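Local coordinates for protein poly-beta-hydroxybuterate polymerase (Cupriavidus necator, PDB 5T6O) that forms the catalytic domain of a class I polyhydroxybutyrate synthase, an alpha/beta-hydrolase-fold acyltransferase that builds the polyester without a template, at residues A[7-12]-A[54-59]; A[16-21]-A[372-377]; A[36-41]-A[108-113]; A[42-47]-A[72-77]; A[301-306]-A[322-327]. The protein carries 1 engineered substitution. All coordinates share one frame; numbering follows the deposited sequence.

Contact 1 (A[7-12]-A[54-59])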
# COMPACT_ATOMS: atom_id res chain seq x y z
N ARG A 7 0.91 -26.71 33.66
CA ARG A 7 -0.36 -27.07 34.29
C ARG A 7 -1.51 -27.08 33.31
O ARG A 7 -2.22 -28.08 33.20
CB ARG A 7 -0.68 -26.11 35.45
CG ARG A 7 -1.97 -26.48 36.20
CD ARG A 7 -2.20 -25.58 37.42
NE ARG A 7 -2.59 -24.22 37.05
N ASN A 8 -1.74 -25.98 32.58
CA ASN A 8 -2.78 -25.95 31.56
C ASN A 8 -2.29 -25.42 30.21
O ASN A 8 -3.09 -25.31 29.28
CB ASN A 8 -3.98 -25.13 32.04
CG ASN A 8 -3.60 -23.75 32.55
OD1 ASN A 8 -2.59 -23.19 32.15
ND2 ASN A 8 -4.41 -23.21 33.46
N VAL A 9 -1.01 -25.10 30.08
CA VAL A 9 -0.40 -24.89 28.78
C VAL A 9 0.92 -25.64 28.79
O VAL A 9 1.53 -25.86 29.85
CB VAL A 9 -0.20 -23.39 28.42
CG1 VAL A 9 -1.53 -22.64 28.46
CG2 VAL A 9 0.82 -22.73 29.31
N ALA A 10 1.34 -26.08 27.61
CA ALA A 10 2.57 -26.86 27.43
C ALA A 10 2.53 -28.15 28.25
O ALA A 10 3.45 -28.45 29.02
CB ALA A 10 3.80 -26.02 27.77
N VAL A 11 1.46 -28.93 28.08
CA VAL A 11 1.24 -30.11 28.92
C VAL A 11 1.38 -31.41 28.14
O VAL A 11 1.09 -32.48 28.69
CB VAL A 11 -0.12 -30.05 29.63
CG1 VAL A 11 -0.16 -28.87 30.61
CG2 VAL A 11 -1.27 -29.97 28.62
N THR A 12 1.85 -31.38 26.90
CA THR A 12 2.03 -32.66 26.21
C THR A 12 3.11 -33.47 26.92
O THR A 12 4.14 -32.93 27.32
CB THR A 12 2.37 -32.44 24.74
OG1 THR A 12 1.29 -31.72 24.12
CG2 THR A 12 2.55 -33.79 24.00
N ASP A 54 2.98 -25.73 21.58
CA ASP A 54 2.33 -26.74 22.42
C ASP A 54 1.42 -26.01 23.41
O ASP A 54 1.54 -26.14 24.62
CB ASP A 54 3.35 -27.62 23.15
CG ASP A 54 2.70 -28.70 24.02
OD1 ASP A 54 1.61 -29.17 23.66
OD2 ASP A 54 3.28 -29.07 25.07
N LEU A 55 0.51 -25.19 22.88
CA LEU A 55 -0.16 -24.20 23.71
C LEU A 55 -1.16 -24.86 24.65
O LEU A 55 -0.81 -25.19 25.78
CB LEU A 55 -0.83 -23.14 22.81
CG LEU A 55 -1.33 -21.87 23.52
CD1 LEU A 55 -0.25 -21.24 24.40
CD2 LEU A 55 -1.84 -20.86 22.49
N GLN A 56 -2.38 -25.08 24.21
CA GLN A 56 -3.27 -25.95 24.98
C GLN A 56 -3.47 -27.25 24.22
O GLN A 56 -3.12 -27.35 23.04
CB GLN A 56 -4.60 -25.24 25.24
CG GLN A 56 -4.43 -23.94 26.01
CD GLN A 56 -5.75 -23.29 26.35
OE1 GLN A 56 -6.04 -22.18 25.91
NE2 GLN A 56 -6.56 -23.98 27.15
N PRO A 57 -3.97 -28.30 24.87
CA PRO A 57 -4.06 -29.60 24.18
C PRO A 57 -4.80 -29.55 22.85
O PRO A 57 -4.33 -30.16 21.88
CB PRO A 57 -4.78 -30.48 25.21
CG PRO A 57 -4.28 -29.95 26.51
CD PRO A 57 -4.20 -28.45 26.32
N GLU A 58 -5.92 -28.84 22.77
CA GLU A 58 -6.67 -28.79 21.52
C GLU A 58 -5.88 -28.09 20.42
O GLU A 58 -6.01 -28.44 19.24
CB GLU A 58 -8.02 -28.10 21.72
CG GLU A 58 -8.98 -28.85 22.61
N SER A 59 -5.03 -27.13 20.79
CA SER A 59 -4.34 -26.27 19.83
C SER A 59 -2.88 -26.65 19.65
O SER A 59 -2.15 -25.93 18.96
CB SER A 59 -4.42 -24.82 20.29
OG SER A 59 -3.74 -24.68 21.54
O HOH W 1 -0.34 -28.59 25.73
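Ala-10 points its backbone N at two successive carbonyls of the facing loop, giving Leu-55 O a hydrogen bond of 3.0 Å at 156° and Asp-54 O a bent, weak one of 3.0 Å. Ala-10 has positive phi (59°), a backbone shape that alanine, without a branched CB, can tolerate. Asp-54 supplies the polar grip. With its CG anti to the backbone N (chi1 -179°), the carboxylate reaches Thr-12 and takes two bonds from that one residue: Thr-12 OG1 donates to Asp-54 OD1 at 2.6 Å, on the syn side but out of the carboxylate plane, and Thr-12 N to the syn lone pair of Asp-54 OD2 at 3.3 Å. The same OD1 also binds the hydroxyl of Ser-60. A water accepts from Val-11 N at 3.0 Å and can donate to Asp-54 OD1. Apolar groups flank this core: Val-11 CG2 rests against Pro-57 CG at 3.7 Å, and Val-9 CG1 lies 4.0 Å from Gln-56 CG. Both segments are irregular. Residues 7-12 lead into strand 14-19, while 54-59 run into helix 61-67, whose Arg-63 and Val-62 touch Thr-12 and Asp-54; Phe-224 of helix 220-227 packs on Val-9.

Contact 2 (A[16-21]-A[372-377]). With SO4 (sulfate ion), chain C.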
# COMPACT_ATOMS: atom_id res chain seq x y z
N VAL A 16 12.68 -34.01 29.48
CA VAL A 16 13.98 -33.45 29.10
C VAL A 16 14.98 -34.60 29.00
O VAL A 16 15.14 -35.38 29.95
CB VAL A 16 14.45 -32.41 30.14
CG1 VAL A 16 15.88 -31.93 29.82
CG2 VAL A 16 13.48 -31.23 30.26
N VAL A 17 15.66 -34.70 27.86
CA VAL A 17 16.67 -35.74 27.65
C VAL A 17 18.08 -35.17 27.53
O VAL A 17 19.05 -35.94 27.45
CB VAL A 17 16.34 -36.64 26.43
CG1 VAL A 17 15.06 -37.45 26.69
CG2 VAL A 17 16.18 -35.82 25.13
N PHE A 18 18.23 -33.85 27.52
CA PHE A 18 19.53 -33.22 27.39
C PHE A 18 19.39 -31.77 27.81
O PHE A 18 18.34 -31.16 27.57
CB PHE A 18 20.07 -33.31 25.96
CG PHE A 18 21.33 -32.50 25.74
CD1 PHE A 18 22.56 -33.01 26.13
CD2 PHE A 18 21.28 -31.22 25.18
CE1 PHE A 18 23.72 -32.26 25.96
CE2 PHE A 18 22.46 -30.47 25.00
CZ PHE A 18 23.67 -30.99 25.39
N GLU A 19 20.44 -31.21 28.39
CA GLU A 19 20.41 -29.78 28.67
C GLU A 19 21.83 -29.24 28.71
O GLU A 19 22.77 -29.93 29.15
CB GLU A 19 19.68 -29.47 29.99
CG GLU A 19 20.39 -29.95 31.23
CD GLU A 19 19.52 -29.89 32.50
OE1 GLU A 19 18.28 -29.84 32.38
OE2 GLU A 19 20.08 -29.91 33.61
N ASN A 20 21.99 -28.00 28.26
CA ASN A 20 23.24 -27.28 28.48
C ASN A 20 22.86 -25.84 28.84
O ASN A 20 21.71 -25.55 29.20
CB ASN A 20 24.20 -27.40 27.28
CG ASN A 20 23.70 -26.69 26.02
OD1 ASN A 20 22.71 -25.97 26.02
ND2 ASN A 20 24.42 -26.91 24.91
N GLU A 21 23.83 -24.93 28.75
CA GLU A 21 23.57 -23.57 29.18
C GLU A 21 22.53 -22.89 28.31
O GLU A 21 21.85 -21.96 28.77
CB GLU A 21 24.86 -22.75 29.19
CG GLU A 21 25.84 -23.16 30.29
CD GLU A 21 25.23 -23.09 31.68
OE1 GLU A 21 24.56 -22.08 31.98
OE2 GLU A 21 25.40 -24.05 32.46
N ALA A 372 21.03 -44.73 26.15
CA ALA A 372 21.98 -44.91 27.25
C ALA A 372 22.75 -43.62 27.53
O ALA A 372 22.95 -43.25 28.69
CB ALA A 372 22.96 -46.04 26.95
N ARG A 373 23.16 -42.92 26.47
CA ARG A 373 23.94 -41.69 26.66
C ARG A 373 23.09 -40.56 27.23
O ARG A 373 23.58 -39.76 28.04
CB ARG A 373 24.57 -41.27 25.33
CG ARG A 373 25.45 -40.02 25.41
N TYR A 374 21.82 -40.48 26.83
CA TYR A 374 20.96 -39.34 27.17
C TYR A 374 19.67 -39.85 27.82
O TYR A 374 18.66 -40.02 27.12
CB TYR A 374 20.64 -38.51 25.92
CG TYR A 374 21.83 -37.96 25.19
CD1 TYR A 374 22.51 -36.84 25.67
CD2 TYR A 374 22.28 -38.54 24.00
CE1 TYR A 374 23.59 -36.32 25.00
CE2 TYR A 374 23.38 -38.02 23.32
CZ TYR A 374 24.02 -36.90 23.83
OH TYR A 374 25.11 -36.36 23.19
N ARG A 375 19.68 -40.09 29.12
CA ARG A 375 18.46 -40.55 29.77
C ARG A 375 17.64 -39.36 30.28
O ARG A 375 18.11 -38.22 30.34
CB ARG A 375 18.77 -41.52 30.91
CG ARG A 375 19.13 -42.94 30.45
CD ARG A 375 18.06 -43.54 29.54
NE ARG A 375 18.39 -44.90 29.12
CZ ARG A 375 17.80 -45.54 28.11
NH1 ARG A 375 16.84 -44.94 27.40
NH2 ARG A 375 18.17 -46.77 27.79
N ALA A 376 16.38 -39.64 30.62
CA ALA A 376 15.48 -38.59 31.08
C ALA A 376 16.04 -37.88 32.31
O ALA A 376 16.57 -38.52 33.23
CB ALA A 376 14.10 -39.18 31.39
N ILE A 377 15.92 -36.56 32.32
CA ILE A 377 16.40 -35.70 33.39
C ILE A 377 15.26 -35.26 34.30
O ILE A 377 15.36 -35.31 35.52
CB ILE A 377 17.13 -34.48 32.79
CG1 ILE A 377 18.43 -34.93 32.11
CG2 ILE A 377 17.39 -33.42 33.86
CD1 ILE A 377 19.11 -33.81 31.28
S SO4 C . 27.59 -29.18 25.80
O1 SO4 C . 28.94 -29.54 25.37
O2 SO4 C . 26.82 -28.69 24.66
O3 SO4 C . 27.67 -28.15 26.83
O4 SO4 C . 26.96 -30.36 26.37
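Val-16 and Ile-377 are joined by the one hydrogen bond between these segments, from Ile-377 N to Val-16 O, 2.8 Å long and nearly along the C=O axis. It continues into the pairing of strand 14-19 with strand 378-379. Apolar contacts lie beside this bond. Ile-377 CD1 packs on Val-16 CG1 at 4.0 Å, on Glu-19 CG at 4.1 Å and on the backbone of Phe-18; the Glu-19 carboxylate has its own partners in Arg-383 and Gln-24. Isoleucine, whose two branches leave CB in different directions, suits a place with several neighbours to cover. The aromatic contact lies on another side of the strand: Phe-18 and Tyr-374 point the same way side by side, planes 80° apart, with Phe-18 CD1 3.6 Å from Tyr-374 CE1. The polar contacts beyond the backbone centre on a sulfate, probably from the crystallisation liquor. Asn-20 ND2 donates to sulfate O2 at 3.0 Å, Arg-99 binds the ion as well, and sulfate O4 sits 3.5 Å from Phe-18 CZ at the ring edge. Between residues 16-21 and 372-377 the attachment is thus mostly hydrophobic, with one backbone bond setting the alignment; the Val-16 to Glu-378 bond and the Glu-19 to Arg-383 salt bridge add to it.

Contact 3 (A[36-41]-A[108-113])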
# COMPACT_ATOMS: atom_id res chain seq x y z
N HIS A 36 7.14 -43.23 12.64
CA HIS A 36 8.08 -43.19 11.53
C HIS A 36 9.51 -43.34 12.02
O HIS A 36 9.86 -42.90 13.12
CB HIS A 36 7.94 -41.89 10.75
CG HIS A 36 6.64 -41.76 10.03
ND1 HIS A 36 6.40 -42.37 8.82
CD2 HIS A 36 5.50 -41.12 10.37
CE1 HIS A 36 5.16 -42.10 8.43
NE2 HIS A 36 4.60 -41.34 9.35
N ALA A 37 10.35 -43.95 11.18
CA ALA A 37 11.74 -44.17 11.55
C ALA A 37 12.45 -42.86 11.86
O ALA A 37 13.26 -42.79 12.79
CB ALA A 37 12.46 -44.93 10.43
N ARG A 38 12.16 -41.81 11.10
CA ARG A 38 12.86 -40.54 11.28
C ARG A 38 12.06 -39.61 12.18
O ARG A 38 10.87 -39.36 11.90
CB ARG A 38 13.12 -39.86 9.94
CG ARG A 38 13.97 -40.69 8.98
CD ARG A 38 14.43 -39.83 7.83
NE ARG A 38 15.34 -40.55 6.94
CZ ARG A 38 15.02 -40.95 5.72
NH1 ARG A 38 13.81 -40.69 5.24
NH2 ARG A 38 15.90 -41.60 4.98
N PRO A 39 12.66 -39.09 13.24
CA PRO A 39 11.94 -38.17 14.13
C PRO A 39 11.93 -36.76 13.55
O PRO A 39 12.62 -36.45 12.58
CB PRO A 39 12.77 -38.24 15.42
CG PRO A 39 14.17 -38.43 14.91
CD PRO A 39 14.04 -39.34 13.70
N LEU A 40 11.16 -35.89 14.20
CA LEU A 40 11.11 -34.47 13.85
C LEU A 40 11.67 -33.64 15.00
O LEU A 40 11.18 -33.74 16.13
CB LEU A 40 9.67 -34.03 13.55
CG LEU A 40 9.50 -32.53 13.30
CD1 LEU A 40 10.15 -32.13 11.97
CD2 LEU A 40 8.01 -32.17 13.31
N LEU A 41 12.68 -32.81 14.70
CA LEU A 41 13.23 -31.88 15.68
C LEU A 41 12.66 -30.49 15.41
O LEU A 41 12.87 -29.93 14.34
CB LEU A 41 14.76 -31.85 15.63
CG LEU A 41 15.41 -30.69 16.40
CD1 LEU A 41 15.24 -30.87 17.92
CD2 LEU A 41 16.90 -30.55 16.04
N SER A 108 17.98 -40.89 18.04
CA SER A 108 17.18 -41.61 17.05
C SER A 108 17.92 -42.81 16.47
O SER A 108 17.28 -43.76 16.01
CB SER A 108 16.75 -40.67 15.92
OG SER A 108 17.82 -40.44 15.01
N GLY A 109 19.25 -42.78 16.46
CA GLY A 109 19.96 -43.83 15.75
C GLY A 109 19.82 -43.77 14.24
O GLY A 109 20.31 -44.67 13.56
N GLN A 110 19.19 -42.73 13.70
CA GLN A 110 18.97 -42.59 12.27
C GLN A 110 20.07 -41.77 11.63
O GLN A 110 20.67 -40.90 12.26
CB GLN A 110 17.62 -41.92 12.00
CG GLN A 110 16.44 -42.80 12.31
CD GLN A 110 16.28 -43.88 11.28
OE1 GLN A 110 16.14 -43.60 10.09
NE2 GLN A 110 16.30 -45.12 11.72
N ASP A 111 20.31 -42.04 10.34
CA ASP A 111 21.29 -41.25 9.60
C ASP A 111 20.81 -39.81 9.38
O ASP A 111 21.63 -38.88 9.36
CB ASP A 111 21.58 -41.93 8.27
CG ASP A 111 22.66 -41.22 7.48
OD1 ASP A 111 23.63 -40.73 8.11
OD2 ASP A 111 22.55 -41.15 6.23
N LYS A 112 19.50 -39.61 9.23
CA LYS A 112 18.93 -38.29 8.99
C LYS A 112 17.65 -38.13 9.80
O LYS A 112 16.93 -39.10 10.06
CB LYS A 112 18.62 -38.07 7.50
CG LYS A 112 19.86 -38.12 6.60
CD LYS A 112 19.50 -37.80 5.15
CE LYS A 112 20.70 -38.01 4.22
NZ LYS A 112 21.82 -37.10 4.54
N ILE A 113 17.38 -36.88 10.19
CA ILE A 113 16.17 -36.50 10.90
C ILE A 113 15.44 -35.43 10.10
O ILE A 113 16.01 -34.77 9.23
CB ILE A 113 16.46 -36.00 12.34
CG1 ILE A 113 17.20 -34.66 12.31
CG2 ILE A 113 17.25 -37.06 13.12
CD1 ILE A 113 17.46 -34.06 13.70
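Gln-110 folds back against Ala-37 through two bends of similar size, chi1 -71° and chi2 -73°, which bring Gln-110 CG to 3.2 Å from Ala-37 O and place its OE1 3.8 Å from Arg-38 CG. Arg-38 leaves the backbone in the same way but is extended from CG to NE and runs beside Lys-112 in the same direction, with Arg-38 CD 3.4 Å from Lys-112 O. That carbonyl is buried here without a hydrogen-bonding partner in the model, although it lies near the plane of the guanidinium at its edge; Arg-38 NH1 instead bonds to Gln-358 O. The guanidinium and the Gln-110 amide are turned 69° apart. Deeper in, the contact is apolar: Pro-39 CG touches Ser-108 CB at 3.6 Å and Ile-113 CG2 at 3.8 Å, while Ile-113 CD1 reaches Leu-41 CB at 4.0 Å. Ile-113 can serve two partners because its branches diverge, and the compact, rigid proline ring rests against both Ser-108 and Ile-113. Ser-108 OG, also hydrogen-bonded to Arg-105 O, accepts from Gln-110 N at 3.0 Å in an ST turn around Gly-109, the first residue beyond helix 89-108, with positive phi. The chain then enters strand 113-118, which lies beside strand 40-43 in the sheet, with a backbone hydrogen bond between Pro-39 and Asn-114, while Leu-41 packs on Ala-100 and Ile-101 of that helix and strand 362-364 touches Ala-37 and Gln-110.

Contact 4 (A[42-47]-A[72-77])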
# COMPACT_ATOMS: atom_id res chain seq x y z
N MET A 42 11.93 -29.95 16.39
CA MET A 42 11.36 -28.62 16.28
C MET A 42 12.29 -27.59 16.92
O MET A 42 12.71 -27.76 18.08
CB MET A 42 10.00 -28.56 16.95
CG MET A 42 8.96 -29.46 16.32
SD MET A 42 7.36 -28.99 17.01
CE MET A 42 6.29 -30.15 16.15
N VAL A 43 12.59 -26.53 16.18
CA VAL A 43 13.37 -25.39 16.68
C VAL A 43 12.45 -24.18 16.75
O VAL A 43 12.19 -23.52 15.74
CB VAL A 43 14.60 -25.11 15.81
CG1 VAL A 43 15.41 -23.92 16.39
CG2 VAL A 43 15.48 -26.37 15.71
N PRO A 44 11.91 -23.88 17.93
CA PRO A 44 11.01 -22.75 18.08
C PRO A 44 11.78 -21.44 18.17
O PRO A 44 13.01 -21.45 18.31
CB PRO A 44 10.28 -23.05 19.40
CG PRO A 44 10.78 -24.44 19.83
CD PRO A 44 12.10 -24.62 19.18
N PRO A 45 11.10 -20.30 18.11
CA PRO A 45 11.79 -19.02 18.34
C PRO A 45 12.34 -18.94 19.76
O PRO A 45 11.83 -19.56 20.69
CB PRO A 45 10.69 -17.98 18.12
CG PRO A 45 9.39 -18.75 18.43
CD PRO A 45 9.66 -20.12 17.85
N CYS A 46 13.41 -18.15 19.91
CA CYS A 46 13.88 -17.76 21.24
C CYS A 46 13.41 -16.36 21.61
O CYS A 46 13.78 -15.85 22.68
CB CYS A 46 15.40 -17.86 21.31
SG CYS A 46 16.28 -16.91 20.02
N ILE A 47 12.61 -15.75 20.74
CA ILE A 47 11.81 -14.56 21.05
C ILE A 47 10.44 -15.06 21.50
O ILE A 47 9.73 -15.70 20.72
CB ILE A 47 11.72 -13.66 19.81
CG1 ILE A 47 13.13 -13.13 19.47
CG2 ILE A 47 10.71 -12.54 20.01
CD1 ILE A 47 13.25 -12.48 18.09
N VAL A 72 8.84 -36.71 18.27
CA VAL A 72 9.09 -35.27 18.25
C VAL A 72 10.10 -34.92 19.33
O VAL A 72 9.93 -35.28 20.50
CB VAL A 72 7.79 -34.47 18.45
CG1 VAL A 72 8.08 -32.97 18.56
CG2 VAL A 72 6.80 -34.73 17.30
N PHE A 73 11.16 -34.22 18.93
CA PHE A 73 12.10 -33.56 19.83
C PHE A 73 11.92 -32.06 19.69
O PHE A 73 11.47 -31.58 18.64
CB PHE A 73 13.55 -33.92 19.50
CG PHE A 73 13.90 -35.37 19.69
CD1 PHE A 73 14.42 -35.81 20.90
CD2 PHE A 73 13.79 -36.26 18.64
CE1 PHE A 73 14.79 -37.15 21.07
CE2 PHE A 73 14.15 -37.61 18.81
CZ PHE A 73 14.65 -38.05 20.02
N LEU A 74 12.25 -31.31 20.74
CA LEU A 74 12.00 -29.87 20.68
C LEU A 74 13.04 -29.12 21.51
O LEU A 74 13.40 -29.54 22.61
CB LEU A 74 10.58 -29.52 21.16
CG LEU A 74 10.16 -28.05 21.24
CD1 LEU A 74 8.66 -27.92 20.92
CD2 LEU A 74 10.46 -27.46 22.64
N VAL A 75 13.48 -27.99 20.97
CA VAL A 75 14.43 -27.11 21.64
C VAL A 75 13.66 -26.14 22.54
O VAL A 75 12.93 -25.28 22.06
CB VAL A 75 15.26 -26.34 20.61
CG1 VAL A 75 16.12 -25.30 21.29
CG2 VAL A 75 16.09 -27.32 19.78
N SER A 76 13.84 -26.27 23.86
CA SER A 76 13.30 -25.32 24.83
C SER A 76 14.44 -24.42 25.28
O SER A 76 15.33 -24.86 26.02
CB SER A 76 12.66 -26.04 26.02
OG SER A 76 12.23 -25.11 26.98
N TRP A 77 14.42 -23.16 24.84
CA TRP A 77 15.55 -22.27 25.05
C TRP A 77 15.67 -21.84 26.50
O TRP A 77 14.67 -21.59 27.18
CB TRP A 77 15.40 -21.01 24.19
CG TRP A 77 15.37 -21.27 22.72
CD1 TRP A 77 14.28 -21.43 21.92
CD2 TRP A 77 16.51 -21.36 21.87
NE1 TRP A 77 14.67 -21.62 20.61
CE2 TRP A 77 16.04 -21.58 20.56
CE3 TRP A 77 17.89 -21.28 22.10
CZ2 TRP A 77 16.90 -21.72 19.47
CZ3 TRP A 77 18.74 -21.41 21.01
CH2 TRP A 77 18.25 -21.63 19.72
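Trp-77 and the turn from Pro-44 to Cys-46 make the tight end of this contact. The indole is held on three sides. Cys-46 CB sits 3.6 Å from the centroid of the five-membered ring, almost on its normal, in a CH-pi contact, and Val-75 CG1 lies over the opposite face. Cys-46 SG is more distant, 4.8 Å from the centroid of the six-membered ring, above the face. At the edge, Trp-77 NE1 donates to Pro-44 O at 2.8 Å; the oxygen is close to the ring plane, but the N-H arrives 48° out of the carbonyl plane and so misses the lone pairs. Sandwich and bond restrict the rotation of the ring, which Tyr-92 also meets. Nearby, Pro-44 CD presses on Val-75 O at 3.1 Å, and this buried oxygen has no hydrogen-bonding partner in the model; a proline, lacking an N-H, cannot supply one, and the regular pairing stops here. Before that point the chains form a parallel pair, Met-42 beside Leu-74: Met-42 N donates to Phe-73 O at 2.8 Å and Val-75 N to Met-42 O at 3.0 Å. Strands 40-43 and 72-77, with helix 61-67 between them, are a beta-alpha-beta unit of the alpha/beta-hydrolase sheet. In that fold the loop after the first of these strands commonly contributes to the oxyanion hole, so residues 44-47 may lie near the active site. In the middle, Val-43 CG2 stays 4.2 Å from Val-75 CG2. Packing is looser at the other end, though still buried from solvent: Met-42, extended beyond CG, only brings CE to 4.1 Å from Val-72 CG1.

Contact 5 (A[301-306]-A[322-327])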
# COMPACT_ATOMS: atom_id res chain seq x y z
N PHE A 301 5.32 -24.56 -1.28
CA PHE A 301 4.87 -23.38 -0.55
C PHE A 301 3.37 -23.47 -0.31
O PHE A 301 2.61 -23.77 -1.24
CB PHE A 301 5.18 -22.08 -1.29
CG PHE A 301 4.86 -20.86 -0.47
CD1 PHE A 301 5.80 -20.34 0.42
CD2 PHE A 301 3.62 -20.25 -0.55
CE1 PHE A 301 5.50 -19.24 1.20
CE2 PHE A 301 3.30 -19.15 0.23
CZ PHE A 301 4.25 -18.64 1.10
N VAL A 302 2.96 -23.20 0.92
CA VAL A 302 1.55 -23.29 1.31
C VAL A 302 1.21 -22.04 2.11
O VAL A 302 1.96 -21.64 3.00
CB VAL A 302 1.25 -24.57 2.10
CG1 VAL A 302 -0.18 -24.55 2.62
CG2 VAL A 302 1.49 -25.80 1.22
N LEU A 303 0.09 -21.41 1.76
CA LEU A 303 -0.38 -20.18 2.37
C LEU A 303 -1.61 -20.48 3.21
O LEU A 303 -2.61 -20.97 2.67
CB LEU A 303 -0.72 -19.15 1.29
CG LEU A 303 -1.14 -17.74 1.71
CD1 LEU A 303 -0.02 -17.09 2.49
CD2 LEU A 303 -1.47 -16.93 0.44
N GLY A 304 -1.55 -20.20 4.51
CA GLY A 304 -2.71 -20.32 5.37
C GLY A 304 -3.44 -19.00 5.48
O GLY A 304 -2.84 -17.94 5.37
N ALA A 305 -4.75 -19.06 5.68
CA ALA A 305 -5.49 -17.84 5.92
C ALA A 305 -5.20 -17.30 7.32
O ALA A 305 -4.73 -18.03 8.20
CB ALA A 305 -7.00 -18.07 5.76
N SER A 306 -5.44 -15.99 7.50
CA SER A 306 -5.44 -15.26 8.77
C SER A 306 -4.05 -14.83 9.22
O SER A 306 -3.11 -14.79 8.42
CB SER A 306 -6.14 -16.09 9.87
OG SER A 306 -6.55 -15.24 10.94
N SER A 322 -9.01 -21.59 5.92
CA SER A 322 -8.71 -22.17 4.62
C SER A 322 -7.21 -22.05 4.38
O SER A 322 -6.48 -21.49 5.21
CB SER A 322 -9.52 -21.47 3.52
OG SER A 322 -9.22 -20.09 3.47
N HIS A 323 -6.75 -22.57 3.24
CA HIS A 323 -5.35 -22.45 2.85
C HIS A 323 -5.25 -22.62 1.34
O HIS A 323 -6.14 -23.20 0.71
CB HIS A 323 -4.47 -23.48 3.57
CG HIS A 323 -4.80 -24.90 3.23
ND1 HIS A 323 -5.87 -25.57 3.77
CD2 HIS A 323 -4.19 -25.78 2.39
CE1 HIS A 323 -5.91 -26.80 3.29
NE2 HIS A 323 -4.90 -26.95 2.45
N TRP A 324 -4.18 -22.09 0.76
CA TRP A 324 -3.97 -22.14 -0.69
C TRP A 324 -2.78 -23.02 -1.04
O TRP A 324 -1.76 -23.01 -0.34
CB TRP A 324 -3.70 -20.74 -1.27
CG TRP A 324 -4.85 -19.79 -1.27
CD1 TRP A 324 -5.66 -19.47 -2.34
CD2 TRP A 324 -5.30 -18.99 -0.18
NE1 TRP A 324 -6.59 -18.53 -1.96
CE2 TRP A 324 -6.39 -18.22 -0.64
CE3 TRP A 324 -4.88 -18.85 1.16
CZ2 TRP A 324 -7.08 -17.33 0.19
CZ3 TRP A 324 -5.56 -17.96 1.97
CH2 TRP A 324 -6.66 -17.21 1.48
N THR A 325 -2.88 -23.74 -2.17
CA THR A 325 -1.75 -24.49 -2.70
C THR A 325 -1.55 -24.14 -4.17
O THR A 325 -2.49 -23.78 -4.88
CB THR A 325 -1.94 -26.02 -2.57
OG1 THR A 325 -3.07 -26.44 -3.35
CG2 THR A 325 -2.12 -26.45 -1.10
N ASN A 326 -0.29 -24.27 -4.61
CA ASN A 326 0.06 -24.13 -6.02
C ASN A 326 1.42 -24.77 -6.20
O ASN A 326 2.39 -24.35 -5.55
CB ASN A 326 0.07 -22.65 -6.44
CG ASN A 326 0.36 -22.45 -7.93
OD1 ASN A 326 0.59 -23.40 -8.68
ND2 ASN A 326 0.31 -21.19 -8.38
N ASP A 327 1.51 -25.79 -7.06
CA ASP A 327 2.77 -26.49 -7.28
C ASP A 327 3.76 -25.68 -8.09
O ASP A 327 4.97 -25.91 -7.98
CB ASP A 327 2.51 -27.83 -7.97
CG ASP A 327 1.88 -28.86 -7.04
OD1 ASP A 327 1.55 -28.50 -5.89
OD2 ASP A 327 1.70 -30.02 -7.47
O HOH W 2 1.46 -25.67 -2.67
O HOH W 3 4.15 -25.57 -3.83
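Leu-303 and Trp-324 exchange a pair of backbone hydrogen bonds, Leu-303 N to Trp-324 O at 3.2 Å and Trp-324 N to Leu-303 O at 2.7 Å, both in the carbonyl planes. A third runs from Ala-305 N to Ser-322 O at 3.0 Å. Beyond the direct bonds, water takes over: one molecule accepts from Asn-326 N and donates to Phe-301 O, and another accepts from Phe-301 N and donates to Asn-326 O at 2.7 Å. The two strands, antiparallel at 155°, thus spread apart around inserted water near one edge of the long mixed sheet of the alpha/beta-hydrolase fold, where strand 322-325 lies between 299-304 and 341-344. The non-hydrogen-bonded pair Gly-304 and His-323 has the shortest CA-CA separation, 4.2 Å, and His-323 CB lies 4.0 Å from Gly-304 CA; the histidine's ND1 bonds to Gly-345 O. Apolar packing gathers on the Leu-303 face. Leu-303 and Trp-324 point the same way, Leu-303 CG 3.9 Å from Trp-324 CE3, and Ala-305, a small residue, meets the edge of the indole, its CB 4.1 Å from Trp-324 CZ3. Trp-336 and Leu-337 of helix 333-339 pack on both Leu-303 and Trp-324.

In the fold
Contacts 2 to 5 all reach one mixed sheet of the alpha/beta-hydrolase fold. Contact 2 lies toward its 378-379 edge and contact 5 toward the 341-344 edge, their centres about 38 Å apart on opposite sides of the chain's centre. Contacts 3 and 4 share strand 40-43 and touch where Leu-40 O meets Phe-73 N; with centres about 17 Å apart, they link neighbouring strands near the middle. Contact 1 ties the loop before strand 14-19 to the loop before helix 61-67. Contact 2 joins segments with 350 residues between them, so contacts 3, 4 and 5 fall between its ends in sequence, and both chain ends are built into the same domain.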